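Local structure of Phi class glutathione transferase GSTF1 (Populus tremula x Populus tremuloides, 4RI6) at residues S168-G173 with R194-I199. The protein probably catalyses the transfer of glutathione to halogenated and other electrophilic compounds, as a detoxifying Phi class transferase that binds glutathione. Residues are numbered along the deposited sequence; the frame is centred on the assembly and turned at random.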
loop_
_atom_site.group_PDB
_atom_site.type_symbol
_atom_site.label_atom_id
_atom_site.label_comp_id
_atom_site.label_asym_id
_atom_site.label_seq_id
_atom_site.Cartn_x
_atom_site.Cartn_y
_atom_site.Cartn_z
ATOM N N SER A 168 -8.187 -1.177 8.763
ATOM C CA SER A 168 -6.759 -1.224 8.551
ATOM C C SER A 168 -5.987 -0.261 9.474
ATOM O O SER A 168 -4.776 -0.465 9.689
ATOM C CB SER A 168 -6.468 -0.933 7.063
ATOM O OG SER A 168 -5.198 -1.395 6.675
ATOM N N HIS A 169 -6.683 0.749 10.025
ATOM C CA HIS A 169 -6.087 1.695 10.977
ATOM C C HIS A 169 -6.050 1.184 12.421
ATOM O O HIS A 169 -5.341 1.735 13.259
ATOM C CB HIS A 169 -6.832 3.026 10.963
ATOM C CG HIS A 169 -6.635 3.823 9.724
ATOM N ND1 HIS A 169 -7.251 3.523 8.522
ATOM C CD2 HIS A 169 -5.861 4.910 9.486
ATOM C CE1 HIS A 169 -6.856 4.388 7.603
ATOM N NE2 HIS A 169 -6.010 5.236 8.159
ATOM N N LEU A 170 -6.816 0.141 12.706
ATOM C CA LEU A 170 -6.924 -0.341 14.073
ATOM C C LEU A 170 -5.580 -0.791 14.678
ATOM O O LEU A 170 -5.296 -0.445 15.823
ATOM C CB LEU A 170 -7.945 -1.482 14.157
ATOM C CG LEU A 170 -9.406 -1.025 14.092
ATOM C CD1 LEU A 170 -10.360 -2.197 13.849
ATOM C CD2 LEU A 170 -9.794 -0.288 15.368
ATOM N N PRO A 171 -4.744 -1.546 13.933
ATOM C CA PRO A 171 -3.576 -2.095 14.655
ATOM C C PRO A 171 -2.585 -1.041 15.165
ATOM O O PRO A 171 -2.192 -1.094 16.333
ATOM C CB PRO A 171 -2.931 -3.018 13.617
ATOM C CG PRO A 171 -4.084 -3.440 12.747
ATOM C CD PRO A 171 -4.943 -2.210 12.631
ATOM N N ASN A 172 -2.194 -0.083 14.332
ATOM C CA ASN A 172 -1.258 0.926 14.807
ATOM C C ASN A 172 -1.957 1.910 15.728
ATOM O O ASN A 172 -1.381 2.365 16.716
ATOM C CB ASN A 172 -0.590 1.667 13.651
ATOM C CG ASN A 172 0.472 0.832 12.978
ATOM O OD1 ASN A 172 0.965 -0.138 13.545
ATOM N ND2 ASN A 172 0.845 1.214 11.775
ATOM N N GLY A 173 -3.193 2.260 15.400
ATOM C CA GLY A 173 -3.944 3.176 16.230
ATOM C C GLY A 173 -4.082 2.669 17.651
ATOM O O GLY A 173 -3.874 3.414 18.617
ATOM N N ARG A 194 -14.136 10.314 17.996
ATOM C CA ARG A 194 -15.429 9.649 17.824
ATOM C C ARG A 194 -15.269 8.386 16.984
ATOM O O ARG A 194 -15.721 7.285 17.355
ATOM C CB ARG A 194 -16.423 10.588 17.151
ATOM C CG ARG A 194 -17.781 9.974 16.912
ATOM C CD ARG A 194 -18.483 10.635 15.772
ATOM N NE ARG A 194 -17.892 10.250 14.485
ATOM C CZ ARG A 194 -17.547 11.092 13.527
ATOM N NH1 ARG A 194 -17.653 12.408 13.697
ATOM N NH2 ARG A 194 -17.057 10.613 12.396
ATOM N N TRP A 195 -14.635 8.573 15.837
ATOM C CA TRP A 195 -14.342 7.491 14.923
ATOM C C TRP A 195 -13.543 6.394 15.621
ATOM O O TRP A 195 -13.905 5.226 15.538
ATOM C CB TRP A 195 -13.576 8.060 13.741
ATOM C CG TRP A 195 -12.887 7.105 12.822
ATOM C CD1 TRP A 195 -13.458 6.324 11.864
ATOM C CD2 TRP A 195 -11.472 6.912 12.705
ATOM N NE1 TRP A 195 -12.485 5.641 11.170
ATOM C CE2 TRP A 195 -11.258 5.982 11.666
ATOM C CE3 TRP A 195 -10.370 7.427 13.385
ATOM C CZ2 TRP A 195 -9.973 5.565 11.275
ATOM C CZ3 TRP A 195 -9.091 7.003 13.005
ATOM C CH2 TRP A 195 -8.911 6.087 11.951
ATOM N N TRP A 196 -12.466 6.781 16.307
ATOM C CA TRP A 196 -11.631 5.820 17.014
ATOM C C TRP A 196 -12.462 5.005 18.017
ATOM O O TRP A 196 -12.316 3.772 18.138
ATOM C CB TRP A 196 -10.465 6.498 17.745
ATOM C CG TRP A 196 -9.673 5.430 18.409
ATOM C CD1 TRP A 196 -9.600 5.176 19.734
ATOM C CD2 TRP A 196 -8.927 4.397 17.758
ATOM N NE1 TRP A 196 -8.846 4.064 19.961
ATOM C CE2 TRP A 196 -8.424 3.556 18.763
ATOM C CE3 TRP A 196 -8.641 4.100 16.426
ATOM C CZ2 TRP A 196 -7.648 2.445 18.482
ATOM C CZ3 TRP A 196 -7.868 3.004 16.152
ATOM C CH2 TRP A 196 -7.377 2.193 17.173
ATOM N N THR A 197 -13.337 5.699 18.735
ATOM C CA THR A 197 -14.190 5.048 19.710
ATOM C C THR A 197 -15.092 4.043 19.016
ATOM O O THR A 197 -15.228 2.917 19.472
ATOM C CB THR A 197 -15.019 6.083 20.477
ATOM O OG1 THR A 197 -14.143 6.982 21.165
ATOM C CG2 THR A 197 -15.892 5.426 21.490
ATOM N N GLU A 198 -15.694 4.423 17.893
ATOM C CA GLU A 198 -16.594 3.496 17.215
ATOM C C GLU A 198 -15.872 2.282 16.682
ATOM O O GLU A 198 -16.343 1.168 16.830
ATOM C CB GLU A 198 -17.339 4.169 16.059
ATOM C CG GLU A 198 -18.284 5.283 16.480
ATOM C CD GLU A 198 -19.521 5.310 15.619
ATOM O OE1 GLU A 198 -19.751 6.314 14.900
ATOM O OE2 GLU A 198 -20.288 4.316 15.672
ATOM N N ILE A 199 -14.725 2.475 16.048
ATOM C CA ILE A 199 -14.112 1.337 15.379
ATOM C C ILE A 199 -13.381 0.426 16.370
ATOM O O ILE A 199 -13.379 -0.799 16.188
ATOM C CB ILE A 199 -13.173 1.779 14.220
ATOM C CG1 ILE A 199 -11.945 2.567 14.686
ATOM C CG2 ILE A 199 -13.983 2.552 13.202
ATOM C CD1 ILE A 199 -10.904 2.807 13.547
#
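Leu170 faces Ile199, and Gly173 faces Trp196, where the short segments 168-173 and 194-199 cross almost perpendicularly, at -100°, their axes 10.8 Å apart. Large side chains from both segments fill that wide spacing. Trp196 reaches across the gap: with CG anti to the backbone N (chi1 -179°), its indole points over to the kinked helix and brings CH2 to 3.4 Å from Gly173 C. A side chain at Gly173 would run into this six-membered ring; the same CH2 of Trp196, at the ring's edge and in its plane, lies 3.6 Å from Leu170 O. An alanine in place of Trp196 is likely to open a gap between Gly173 and Leu170 CD2 on one side and helix 190-200 on the other. The crossing joins helices 164-179 and 190-200 within the all-helical C-terminal domain of the glutathione transferase fold. Leu170 and Ile199 run past each other in opposite directions, with CD2 of Leu170 3.6 Å from CG1 of Ile199. Nearby, Trp195 turns the edge of its six-membered ring to the face of His169 in a T-shaped pair, the planes at 75°. Hydrogen bonds between His169 NE2 and Tyr147 OH and between ND1 and Ala165 O probably fix the turn of the imidazole, while Asp166 accepts the indole N-H of Trp195.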